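Local coordinates for RagB/SusD domain protein (Flavobacterium johnsoniae, PDB 5J90) that binds chitin as a SusD homolog and probably serves as an outer-membrane lipoprotein in the uptake of chitin fragments, at residues A[38-43]-A[127-132]; A[47-52]-A[252-257]; A[51-56]-A[429-434]; A[73-78]-A[83-88]; A[257-260]-A[264-267]. All blocks are in the same frame, centred on the assembly; numbering follows the deposited sequence.

Contact 1 of 5, residues A[38-43]-A[127-132]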
# COMPACT_ATOMS: atom_id res chain seq x y z
N ASN A 38 26.41 16.13 -13.35
CA ASN A 38 26.24 17.42 -12.69
C ASN A 38 24.82 17.70 -12.20
O ASN A 38 24.57 18.74 -11.60
CB ASN A 38 26.68 18.56 -13.62
CG ASN A 38 28.18 18.65 -13.75
OD1 ASN A 38 28.92 18.29 -12.83
ND2 ASN A 38 28.65 19.12 -14.90
N ASN A 39 23.90 16.76 -12.45
CA ASN A 39 22.49 17.02 -12.13
C ASN A 39 21.74 15.89 -11.44
O ASN A 39 20.52 15.93 -11.37
CB ASN A 39 21.72 17.48 -13.38
CG ASN A 39 22.17 18.85 -13.86
OD1 ASN A 39 21.73 19.89 -13.34
ND2 ASN A 39 23.06 18.87 -14.84
N ILE A 40 22.45 14.89 -10.94
CA ILE A 40 21.81 13.94 -10.02
C ILE A 40 21.42 14.72 -8.78
O ILE A 40 20.24 14.77 -8.40
CB ILE A 40 22.74 12.76 -9.69
CG1 ILE A 40 23.02 11.97 -10.97
CG2 ILE A 40 22.13 11.87 -8.60
CD1 ILE A 40 24.27 11.12 -10.88
N GLN A 41 22.40 15.36 -8.15
CA GLN A 41 22.16 16.55 -7.35
C GLN A 41 22.62 17.73 -8.18
O GLN A 41 23.75 17.75 -8.67
CB GLN A 41 22.94 16.50 -6.04
CG GLN A 41 22.43 15.44 -5.10
CD GLN A 41 23.05 15.54 -3.73
OE1 GLN A 41 24.17 16.04 -3.56
NE2 GLN A 41 22.33 15.08 -2.72
N VAL A 42 21.74 18.71 -8.38
CA VAL A 42 22.11 19.85 -9.21
C VAL A 42 23.22 20.66 -8.54
O VAL A 42 23.02 21.23 -7.47
CB VAL A 42 20.90 20.75 -9.52
CG1 VAL A 42 21.35 22.01 -10.25
CG2 VAL A 42 19.89 19.97 -10.35
N LEU A 43 24.39 20.68 -9.16
CA LEU A 43 25.54 21.30 -8.53
C LEU A 43 25.53 22.81 -8.66
O LEU A 43 26.04 23.52 -7.78
CB LEU A 43 26.84 20.71 -9.08
CG LEU A 43 27.02 19.22 -8.82
CD1 LEU A 43 28.40 18.77 -9.29
CD2 LEU A 43 26.81 18.88 -7.35
N MET A 127 17.47 8.33 -11.80
CA MET A 127 16.03 8.17 -11.92
C MET A 127 15.35 7.38 -10.80
O MET A 127 14.15 7.56 -10.57
CB MET A 127 15.64 7.64 -13.31
CG MET A 127 16.12 8.55 -14.46
SD MET A 127 15.56 10.27 -14.35
CE MET A 127 13.79 10.07 -14.59
N HIS A 128 16.08 6.53 -10.07
CA HIS A 128 15.45 5.89 -8.91
C HIS A 128 15.03 6.95 -7.89
O HIS A 128 13.99 6.82 -7.24
CB HIS A 128 16.31 4.77 -8.27
CG HIS A 128 17.34 5.26 -7.29
ND1 HIS A 128 18.57 5.74 -7.68
CD2 HIS A 128 17.31 5.36 -5.94
CE1 HIS A 128 19.26 6.11 -6.61
NE2 HIS A 128 18.52 5.88 -5.54
N ARG A 129 15.81 8.02 -7.79
CA ARG A 129 15.45 9.14 -6.92
C ARG A 129 14.13 9.76 -7.36
O ARG A 129 13.26 10.08 -6.53
CB ARG A 129 16.57 10.19 -6.92
CG ARG A 129 17.83 9.71 -6.19
CD ARG A 129 19.10 10.48 -6.64
NE ARG A 129 18.92 11.94 -6.68
CZ ARG A 129 19.07 12.75 -5.63
NH1 ARG A 129 19.38 12.28 -4.43
NH2 ARG A 129 18.89 14.06 -5.78
N MET A 130 13.97 9.92 -8.67
CA MET A 130 12.74 10.48 -9.23
C MET A 130 11.51 9.64 -8.87
O MET A 130 10.52 10.18 -8.36
CB MET A 130 12.88 10.62 -10.74
CG MET A 130 11.77 11.46 -11.39
SD MET A 130 11.94 13.25 -11.09
CE MET A 130 13.42 13.61 -12.04
N THR A 131 11.56 8.34 -9.12
CA THR A 131 10.40 7.53 -8.78
C THR A 131 10.20 7.41 -7.27
O THR A 131 9.06 7.37 -6.79
CB THR A 131 10.40 6.14 -9.47
OG1 THR A 131 9.24 5.41 -9.05
CG2 THR A 131 11.62 5.33 -9.08
N ASP A 132 11.29 7.41 -6.51
CA ASP A 132 11.15 7.38 -5.06
C ASP A 132 10.48 8.64 -4.51
O ASP A 132 9.93 8.62 -3.41
CB ASP A 132 12.50 7.16 -4.40
CG ASP A 132 13.02 5.75 -4.57
OD1 ASP A 132 12.26 4.87 -5.03
OD2 ASP A 132 14.19 5.53 -4.22
O HOH W 1 17.92 12.50 -9.26

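Contact 2 of 5, residues A[47-52]-A[252-257]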
# COMPACT_ATOMS: atom_id res chain seq x y z
N TRP A 47 20.91 27.88 -5.95
CA TRP A 47 19.49 28.09 -5.68
C TRP A 47 18.64 26.97 -6.26
O TRP A 47 17.57 26.67 -5.74
CB TRP A 47 19.01 29.48 -6.12
CG TRP A 47 19.01 29.75 -7.61
CD1 TRP A 47 19.99 30.37 -8.33
CD2 TRP A 47 17.97 29.44 -8.53
NE1 TRP A 47 19.63 30.44 -9.66
CE2 TRP A 47 18.39 29.88 -9.81
CE3 TRP A 47 16.72 28.83 -8.41
CZ2 TRP A 47 17.60 29.73 -10.95
CZ3 TRP A 47 15.94 28.67 -9.55
CH2 TRP A 47 16.38 29.12 -10.80
N VAL A 48 19.11 26.35 -7.34
CA VAL A 48 18.39 25.20 -7.89
C VAL A 48 18.52 23.98 -6.98
O VAL A 48 17.53 23.31 -6.72
CB VAL A 48 18.79 24.87 -9.34
CG1 VAL A 48 18.09 23.59 -9.80
CG2 VAL A 48 18.42 26.03 -10.28
N TYR A 49 19.72 23.69 -6.47
CA TYR A 49 19.85 22.60 -5.50
C TYR A 49 18.91 22.81 -4.31
O TYR A 49 18.27 21.87 -3.82
CB TYR A 49 21.30 22.39 -5.00
CG TYR A 49 21.30 21.30 -3.95
CD1 TYR A 49 21.36 19.97 -4.31
CD2 TYR A 49 21.12 21.60 -2.60
CE1 TYR A 49 21.30 18.96 -3.37
CE2 TYR A 49 21.05 20.60 -1.65
CZ TYR A 49 21.14 19.28 -2.04
OH TYR A 49 21.05 18.28 -1.08
N GLN A 50 18.84 24.04 -3.82
CA GLN A 50 18.00 24.34 -2.68
C GLN A 50 16.56 23.89 -2.93
O GLN A 50 15.90 23.40 -2.02
CB GLN A 50 18.05 25.85 -2.37
CG GLN A 50 17.38 26.22 -1.07
CD GLN A 50 17.45 27.71 -0.79
OE1 GLN A 50 17.41 28.53 -1.71
NE2 GLN A 50 17.54 28.06 0.48
N LEU A 51 16.08 24.04 -4.17
CA LEU A 51 14.71 23.64 -4.51
C LEU A 51 14.60 22.16 -4.89
O LEU A 51 13.59 21.51 -4.61
CB LEU A 51 14.15 24.53 -5.63
CG LEU A 51 14.07 26.01 -5.26
CD1 LEU A 51 13.68 26.81 -6.50
CD2 LEU A 51 13.06 26.23 -4.15
N GLN A 52 15.63 21.63 -5.53
CA GLN A 52 15.63 20.24 -5.97
C GLN A 52 15.66 19.28 -4.79
O GLN A 52 14.99 18.25 -4.83
CB GLN A 52 16.84 19.96 -6.86
CG GLN A 52 16.79 18.57 -7.47
CD GLN A 52 18.16 17.96 -7.70
OE1 GLN A 52 19.16 18.44 -7.16
NE2 GLN A 52 18.21 16.91 -8.50
N THR A 252 31.91 23.56 -5.81
CA THR A 252 31.79 23.14 -4.43
C THR A 252 30.35 22.65 -4.20
O THR A 252 29.41 23.15 -4.83
CB THR A 252 32.11 24.33 -3.50
OG1 THR A 252 33.48 24.71 -3.70
CG2 THR A 252 31.91 23.98 -2.04
N ASN A 253 30.17 21.66 -3.33
CA ASN A 253 28.83 21.22 -2.92
C ASN A 253 27.96 22.46 -2.64
O ASN A 253 28.35 23.33 -1.86
CB ASN A 253 28.94 20.35 -1.66
CG ASN A 253 27.62 19.72 -1.26
OD1 ASN A 253 26.57 20.35 -1.32
ND2 ASN A 253 27.68 18.46 -0.83
N PRO A 254 26.78 22.56 -3.29
CA PRO A 254 25.99 23.80 -3.17
C PRO A 254 25.50 24.07 -1.75
O PRO A 254 25.16 25.21 -1.42
CB PRO A 254 24.81 23.57 -4.13
CG PRO A 254 24.76 22.09 -4.33
CD PRO A 254 26.19 21.62 -4.25
N ILE A 255 25.47 23.04 -0.91
CA ILE A 255 25.06 23.23 0.48
C ILE A 255 25.99 24.20 1.22
O ILE A 255 25.56 24.90 2.13
CB ILE A 255 24.94 21.88 1.22
CG1 ILE A 255 23.87 21.00 0.55
CG2 ILE A 255 24.58 22.10 2.68
CD1 ILE A 255 23.87 19.57 1.04
N ALA A 256 27.27 24.24 0.82
CA ALA A 256 28.21 25.15 1.48
C ALA A 256 27.72 26.60 1.37
O ALA A 256 27.80 27.36 2.34
CB ALA A 256 29.59 25.00 0.87
N THR A 257 27.21 26.97 0.20
CA THR A 257 26.67 28.31 -0.02
C THR A 257 25.34 28.52 0.70
O THR A 257 25.15 29.52 1.40
CB THR A 257 26.48 28.57 -1.53
OG1 THR A 257 27.76 28.56 -2.17
CG2 THR A 257 25.81 29.92 -1.78

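Contact 3 of 5, residues A[51-56]-A[429-434]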
# COMPACT_ATOMS: atom_id res chain seq x y z
N LEU A 51 16.08 24.04 -4.17
CA LEU A 51 14.71 23.64 -4.51
C LEU A 51 14.60 22.16 -4.89
O LEU A 51 13.59 21.51 -4.61
CB LEU A 51 14.15 24.53 -5.63
CG LEU A 51 14.07 26.01 -5.26
CD1 LEU A 51 13.68 26.81 -6.50
CD2 LEU A 51 13.06 26.23 -4.15
N GLN A 52 15.63 21.63 -5.53
CA GLN A 52 15.63 20.24 -5.97
C GLN A 52 15.66 19.28 -4.79
O GLN A 52 14.99 18.25 -4.83
CB GLN A 52 16.84 19.96 -6.86
CG GLN A 52 16.79 18.57 -7.47
CD GLN A 52 18.16 17.96 -7.70
OE1 GLN A 52 19.16 18.44 -7.16
NE2 GLN A 52 18.21 16.91 -8.50
N GLN A 53 16.45 19.60 -3.76
CA GLN A 53 16.59 18.69 -2.63
C GLN A 53 16.66 19.40 -1.28
O GLN A 53 16.21 18.87 -0.26
CB GLN A 53 17.79 17.77 -2.83
CG GLN A 53 17.91 16.72 -1.74
CD GLN A 53 18.95 15.63 -2.01
OE1 GLN A 53 19.18 15.19 -3.15
NE2 GLN A 53 19.58 15.18 -0.94
N GLY A 54 17.22 20.61 -1.26
CA GLY A 54 17.49 21.29 0.00
C GLY A 54 16.28 21.59 0.86
O GLY A 54 16.37 21.62 2.10
N LEU A 55 15.14 21.82 0.21
CA LEU A 55 13.92 22.19 0.91
C LEU A 55 12.87 21.07 0.87
O LEU A 55 11.68 21.29 1.15
CB LEU A 55 13.35 23.50 0.35
CG LEU A 55 14.20 24.74 0.69
CD1 LEU A 55 13.75 25.95 -0.11
CD2 LEU A 55 14.10 25.02 2.17
N ASN A 56 13.32 19.86 0.54
CA ASN A 56 12.45 18.69 0.66
C ASN A 56 13.14 17.59 1.48
O ASN A 56 13.18 17.68 2.70
CB ASN A 56 11.83 18.24 -0.69
CG ASN A 56 12.85 18.02 -1.80
OD1 ASN A 56 13.49 16.97 -1.86
ND2 ASN A 56 12.96 18.98 -2.71
N PHE A 429 24.87 11.14 5.90
CA PHE A 429 24.81 12.60 5.90
C PHE A 429 25.84 13.13 4.91
O PHE A 429 26.96 12.61 4.86
CB PHE A 429 25.09 13.12 7.31
CG PHE A 429 25.02 14.62 7.42
CD1 PHE A 429 26.18 15.38 7.33
CD2 PHE A 429 23.81 15.26 7.61
CE1 PHE A 429 26.13 16.76 7.43
CE2 PHE A 429 23.75 16.65 7.70
CZ PHE A 429 24.92 17.40 7.61
N PRO A 430 25.50 14.18 4.13
CA PRO A 430 24.28 15.01 4.12
C PRO A 430 23.28 14.64 3.01
O PRO A 430 22.47 15.48 2.61
CB PRO A 430 24.86 16.40 3.81
CG PRO A 430 25.94 16.10 2.82
CD PRO A 430 26.53 14.75 3.24
N GLU A 431 23.32 13.40 2.53
CA GLU A 431 22.48 13.00 1.39
C GLU A 431 21.05 12.62 1.82
O GLU A 431 20.71 11.45 2.04
CB GLU A 431 23.16 11.88 0.60
CG GLU A 431 22.78 11.83 -0.88
CD GLU A 431 21.29 11.61 -1.09
OE1 GLU A 431 20.84 10.44 -1.07
OE2 GLU A 431 20.56 12.60 -1.26
N GLY A 432 20.20 13.63 1.92
CA GLY A 432 18.89 13.46 2.52
C GLY A 432 17.90 12.58 1.77
O GLY A 432 17.01 12.02 2.40
N GLN A 433 18.05 12.43 0.46
CA GLN A 433 17.08 11.67 -0.31
C GLN A 433 17.05 10.19 0.08
O GLN A 433 15.98 9.65 0.34
CB GLN A 433 17.34 11.85 -1.81
CG GLN A 433 16.41 11.04 -2.72
CD GLN A 433 14.95 11.48 -2.68
OE1 GLN A 433 14.63 12.62 -2.31
NE2 GLN A 433 14.07 10.57 -3.07
N GLU A 434 18.21 9.55 0.17
CA GLU A 434 18.24 8.16 0.56
C GLU A 434 17.73 7.99 2.00
O GLU A 434 17.02 7.05 2.30
CB GLU A 434 19.64 7.59 0.41
CG GLU A 434 19.73 6.08 0.69
CD GLU A 434 18.78 5.25 -0.15
OE1 GLU A 434 18.35 5.68 -1.24
OE2 GLU A 434 18.45 4.12 0.28

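Contact 4 of 5, residues A[73-78]-A[83-88]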
# COMPACT_ATOMS: atom_id res chain seq x y z
N GLY A 73 5.88 30.80 6.51
CA GLY A 73 6.00 29.57 7.27
C GLY A 73 5.08 28.45 6.82
O GLY A 73 4.96 27.42 7.49
N VAL A 74 4.42 28.67 5.68
CA VAL A 74 3.52 27.68 5.10
C VAL A 74 4.22 27.12 3.87
O VAL A 74 4.21 27.71 2.80
CB VAL A 74 2.16 28.34 4.73
CG1 VAL A 74 1.22 27.34 4.06
CG2 VAL A 74 1.52 28.94 5.98
N ASN A 75 4.88 25.98 4.04
CA ASN A 75 5.79 25.51 3.00
C ASN A 75 6.08 24.03 3.19
O ASN A 75 5.45 23.38 4.02
CB ASN A 75 7.07 26.37 3.01
CG ASN A 75 7.81 26.31 4.33
OD1 ASN A 75 8.10 25.23 4.85
ND2 ASN A 75 8.13 27.49 4.89
N ASN A 76 7.03 23.49 2.43
CA ASN A 76 7.33 22.05 2.49
C ASN A 76 7.61 21.59 3.92
O ASN A 76 7.27 20.45 4.28
CB ASN A 76 8.55 21.70 1.64
CG ASN A 76 8.25 21.54 0.16
OD1 ASN A 76 7.11 21.63 -0.30
ND2 ASN A 76 9.31 21.29 -0.60
N THR A 77 8.24 22.44 4.73
CA THR A 77 8.65 22.03 6.08
C THR A 77 7.46 21.91 7.04
O THR A 77 7.56 21.24 8.07
CB THR A 77 9.72 22.95 6.71
OG1 THR A 77 9.12 24.16 7.18
CG2 THR A 77 10.81 23.27 5.70
N THR A 78 6.35 22.56 6.70
CA THR A 78 5.12 22.45 7.48
C THR A 78 4.04 21.70 6.69
O THR A 78 2.85 21.81 6.97
CB THR A 78 4.63 23.83 7.97
OG1 THR A 78 4.57 24.72 6.85
CG2 THR A 78 5.61 24.40 9.01
N ASP A 83 4.19 23.76 -5.09
CA ASP A 83 4.41 23.34 -6.47
C ASP A 83 5.50 24.16 -7.16
O ASP A 83 6.22 23.65 -8.03
CB ASP A 83 3.12 23.43 -7.29
CG ASP A 83 2.09 22.38 -6.89
OD1 ASP A 83 2.30 21.63 -5.90
OD2 ASP A 83 1.04 22.32 -7.57
N ASN A 84 5.62 25.43 -6.77
CA ASN A 84 6.63 26.30 -7.36
C ASN A 84 8.05 25.92 -6.94
O ASN A 84 9.02 26.22 -7.63
CB ASN A 84 6.34 27.78 -7.04
CG ASN A 84 6.08 28.02 -5.56
OD1 ASN A 84 5.22 27.38 -4.96
ND2 ASN A 84 6.80 28.98 -4.98
N TRP A 85 8.18 25.22 -5.81
CA TRP A 85 9.47 24.67 -5.39
C TRP A 85 9.73 23.31 -6.03
O TRP A 85 10.79 23.06 -6.60
CB TRP A 85 9.51 24.50 -3.87
CG TRP A 85 9.56 25.76 -3.07
CD1 TRP A 85 9.46 27.05 -3.52
CD2 TRP A 85 9.74 25.85 -1.65
NE1 TRP A 85 9.58 27.93 -2.46
CE2 TRP A 85 9.75 27.22 -1.30
CE3 TRP A 85 9.90 24.89 -0.64
CZ2 TRP A 85 9.90 27.65 0.01
CZ3 TRP A 85 10.06 25.33 0.67
CH2 TRP A 85 10.06 26.70 0.98
N ASN A 86 8.74 22.43 -5.92
CA ASN A 86 8.96 21.01 -6.18
C ASN A 86 9.04 20.65 -7.66
O ASN A 86 9.58 19.61 -8.03
CB ASN A 86 7.92 20.18 -5.44
CG ASN A 86 8.00 20.37 -3.94
OD1 ASN A 86 9.09 20.56 -3.39
ND2 ASN A 86 6.85 20.36 -3.27
N GLY A 87 8.51 21.52 -8.52
CA GLY A 87 8.63 21.32 -9.95
C GLY A 87 10.07 21.23 -10.42
O GLY A 87 10.36 20.55 -11.40
N PHE A 88 10.98 21.90 -9.72
CA PHE A 88 12.40 21.86 -10.08
C PHE A 88 12.98 20.45 -10.09
O PHE A 88 13.86 20.14 -10.90
CB PHE A 88 13.21 22.76 -9.14
CG PHE A 88 13.14 24.22 -9.48
CD1 PHE A 88 12.10 25.01 -9.03
CD2 PHE A 88 14.12 24.79 -10.29
CE1 PHE A 88 12.04 26.36 -9.36
CE2 PHE A 88 14.06 26.14 -10.62
CZ PHE A 88 13.02 26.92 -10.16

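Contact 5 of 5, residues A[257-260]-A[264-267]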
# COMPACT_ATOMS: atom_id res chain seq x y z
N THR A 257 27.21 26.97 0.20
CA THR A 257 26.67 28.31 -0.02
C THR A 257 25.34 28.52 0.70
O THR A 257 25.15 29.52 1.40
CB THR A 257 26.48 28.57 -1.53
OG1 THR A 257 27.76 28.56 -2.17
CG2 THR A 257 25.81 29.92 -1.78
N ILE A 258 24.41 27.58 0.52
CA ILE A 258 23.10 27.66 1.17
C ILE A 258 23.24 27.83 2.67
O ILE A 258 22.52 28.62 3.30
CB ILE A 258 22.26 26.42 0.83
CG1 ILE A 258 22.06 26.35 -0.69
CG2 ILE A 258 20.92 26.48 1.55
CD1 ILE A 258 21.52 24.99 -1.16
N SER A 259 24.20 27.11 3.25
CA SER A 259 24.47 27.21 4.68
C SER A 259 25.31 28.45 5.06
O SER A 259 24.80 29.38 5.68
CB SER A 259 25.14 25.94 5.20
OG SER A 259 25.38 26.03 6.59
N SER A 260 26.58 28.45 4.67
CA SER A 260 27.52 29.47 5.14
C SER A 260 27.22 30.88 4.63
O SER A 260 27.40 31.85 5.36
CB SER A 260 28.95 29.08 4.80
OG SER A 260 29.35 27.94 5.54
N ASP A 264 20.47 29.75 5.16
CA ASP A 264 19.13 29.25 4.88
C ASP A 264 18.94 27.79 5.30
O ASP A 264 17.83 27.24 5.21
CB ASP A 264 18.80 29.38 3.40
CG ASP A 264 18.10 30.67 3.06
OD1 ASP A 264 17.65 31.39 3.98
OD2 ASP A 264 17.98 30.94 1.84
N ILE A 265 20.01 27.15 5.75
CA ILE A 265 19.91 25.78 6.26
C ILE A 265 20.90 25.61 7.41
O ILE A 265 22.01 26.20 7.40
CB ILE A 265 20.10 24.72 5.14
CG1 ILE A 265 19.51 23.35 5.54
CG2 ILE A 265 21.56 24.57 4.73
CD1 ILE A 265 17.99 23.34 5.54
N ARG A 266 20.49 24.83 8.41
CA ARG A 266 21.26 24.62 9.63
C ARG A 266 21.22 23.15 10.04
O ARG A 266 20.44 22.36 9.49
CB ARG A 266 20.67 25.45 10.78
CG ARG A 266 20.55 26.96 10.57
CD ARG A 266 21.86 27.72 10.83
NE ARG A 266 22.75 27.66 9.69
CZ ARG A 266 23.90 28.34 9.59
NH1 ARG A 266 24.30 29.14 10.57
NH2 ARG A 266 24.64 28.21 8.50
N MET A 267 22.07 22.78 10.99
CA MET A 267 21.93 21.51 11.70
C MET A 267 20.49 21.34 12.18
O MET A 267 19.84 22.30 12.59
CB MET A 267 22.87 21.52 12.91
CG MET A 267 22.90 20.24 13.71
SD MET A 267 23.92 20.49 15.18
CE MET A 267 24.19 18.79 15.69

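Contact 1 of 5, residues A[38-43]-A[127-132]
R129 reaches from helix 113-134 to the loop 38-43 and meets the backbone carbonyl of I40. NH2 lies 3.0 Å from I40 O, but the angle at the hydrogen is only 123°, and the bond is weak. The stronger partner of this nitrogen is OE1 of Q53. I40 O also accepts from NE2 of Q52. The closer packing is at I40, whose CG2 methyl lies against the arginine chain, 3.7 Å from R129 NE and 3.9 Å from R129 CD. The two side chains cross at about a right angle. The arginine chain bends at CG-CD (chi3 48°), which turns the guanidinium across the loop. SusD-family proteins are largely helical, with helical pairs related to TPR repeats. Here helix 113-134 meets the loop that joins helix 33-37 to helix 46-54. The contact is looser at Q41, where CG comes no nearer than 3.9 Å to R129 NH2. The amide plane of Q41 stands 70° from the guanidinium plane. A water lies at the guanidinium edge, in its plane, and accepts from R129 NE at 2.8 Å; its link to I40 O is long and weak. Nearer the helix, R129 CG lies over one face of the H128 ring, toward its rim.

Contact 2 of 5, residues A[47-52]-A[252-257]
Helix 46-54 passes the turn that leads into helix 255-261, and the backbones come nearest at Y49 and P254, whose CA atoms are 6.7 Å apart. Y49 carries the contact from the helix side. Its CG is anti to the backbone N (chi1 177°), which lays the ring alongside P254 and I255. P254 meets the root of this side chain. Its CG lies 3.5 Å from Y49 CB and 3.6 Å from Y49 CG, and the two side chains cross at about a right angle. I255 meets the far end of the ring. Its CG1 is 3.6 Å from Y49 CE2, and its CD1 is 3.8 Å from Y49 OH. The turn itself is held by N253. Its OD1 accepts from I255 N at 2.9 Å with an angle of 162°, a capping bond in the turn that leads into the helix. Y49 also touches I258, one turn further along the same helix. The phenol oxygen finds its polar partner elsewhere, in OD2 of D58. The contact between the segments is therefore apolar: proline and isoleucine carbons line the tyrosine along its length, while its hydroxyl is satisfied by an aspartate outside both segments.

Contact 3 of 5, residues A[51-56]-A[429-434]
Q53, near the end of helix 46-54, meets the N-terminal cap of helix 432-442, where E431 is the N-cap residue. The capping bonds come first. The E431 chain bends at chi2 (-60°) and brings its carboxylate back over the first turn. OE1 accepts from E434 N at 3.0 Å on the syn side. OE2 accepts from Q433 N at 3.0 Å, from above the carboxylate plane. E431 also centres an inverse gamma turn, just after the cis peptide bond before P430. The side-chain bond between the segments ends on the same oxygen. Q53 NE2 donates to E431 OE2 at 2.8 Å, with an angle of 145° at the hydrogen, and meets the oxygen nearly along its C-O axis. The amide and carboxylate planes stand 80° apart. Within the two segments OE2 takes two donors, one from each. With an alanine here in place of E431, Q53 NE2 would probably lose this acceptor, and the amides of Q433 and E434 their cap. Other polar partners fix the Q53 amide. NE2 also donates to OD1 of D58, which accepts from G432 N as well, and OE1 accepts from NH2 of R129. These bonds settle which end of the amide faces E431. Packing is slight. The Q53 chain is extended, with CG anti to the backbone N, and its OE1 lies 4.0 Å from Q433 CB.

Contact 4 of 5, residues A[73-78]-A[83-88]
The W85 indole takes the side-chain nitrogen of N76 at its edge, in the ring plane, with ND2 3.6 Å from CE3. N75 approaches the same ring obliquely, and its CB lies 3.6 Å from CH2. The N75 amide is turned only 22° from the indole plane, whereas that of N76 stands 80° from it. The amides of N76 and N86 are nearly coplanar, 13° apart, and pair through two hydrogen bonds. N76 ND2 donates to N86 OD1 at 2.9 Å, in the carbonyl plane and on a lone pair. N86 ND2 returns a bond to N76 OD1 at 3.2 Å. The pair fixes the rotation of both amides. N76 is gripped further: ND2 also donates to L55 O, and OD1 accepts from L82 N. The loop is shaped by an Asx turn at N75. Its OD1 accepts from both T77 N and T77 OG1, each at 2.8 Å. T78 OG1 closes the loop further by donating to G73 O and accepting from N75 N. The loop 73-78 follows strand 64-65 and packs on the first turn of helix 83-108, while L51 of helix 46-54 touches W85.

Contact 5 of 5, residues A[257-260]-A[264-267]
I258 lays its CG2 methyl against the CG2 methyl of I265, 3.8 Å away, and also reaches CB of D264 at 4.0 Å. I265 CG2 also touches S259 CB at 3.9 Å. It can do so because it lies between the backbone N and the carbonyl carbon, while CG1 is anti to the N (chi1 -159°) and leads away. Beside this apolar patch the backbones are bonded. D264 N donates to I258 O at 3.0 Å with an angle of 161°, meeting the oxygen almost head-on. The D264 carboxylate looks elsewhere, to T68, K309 and Q50. R266 makes the second polar link. Its chain starts away from the helix, then bends at chi2 (-82°) and chi3 to double back. On the way NE donates to the carbonyl of I265, the residue before it, at 2.8 Å and from above the carbonyl plane. That bond steadies the guanidinium, and NH2 then donates to S259 OG at 3.0 Å, with OG near the guanidinium edge but tilted somewhat out of its plane. S259 OG is also bonded to I318 N. A leucine in place of R266 would probably leave S259 OG without this donor and I265 O without its side-chain partner. R266 also pairs through its backbone with A65 in the neighbouring strand. The arrangement is a tight helix-to-strand connection: helix 255-261 ends, the chain turns back on its last turn, and it enters the short strand 266-267 of a two-stranded antiparallel sheet.

From the N terminus, the loop 38-43 opens contact 1, which closes at helix 113-134. Helix 46-54 follows and starts both contact 2 and contact 3, which share L51 and Q52. Contact 2 closes at 252-257 and contact 3 at 429-434, so each crosses contact 1. Contact 4 is a short local loop that lies within the spans of contacts 1, 2 and 3. Contact 5, equally local, begins where contact 2 ends, sharing T257, and falls within the span of contact 3. Contacts 2 and 3 join helix 46-54 to helices 255-261 and 432-442; contact 1 ties the loop before it to helix 113-134, contact 4 loop 73-78 to helix 83-108, and contact 5 helix 255-261 to strand 266-267.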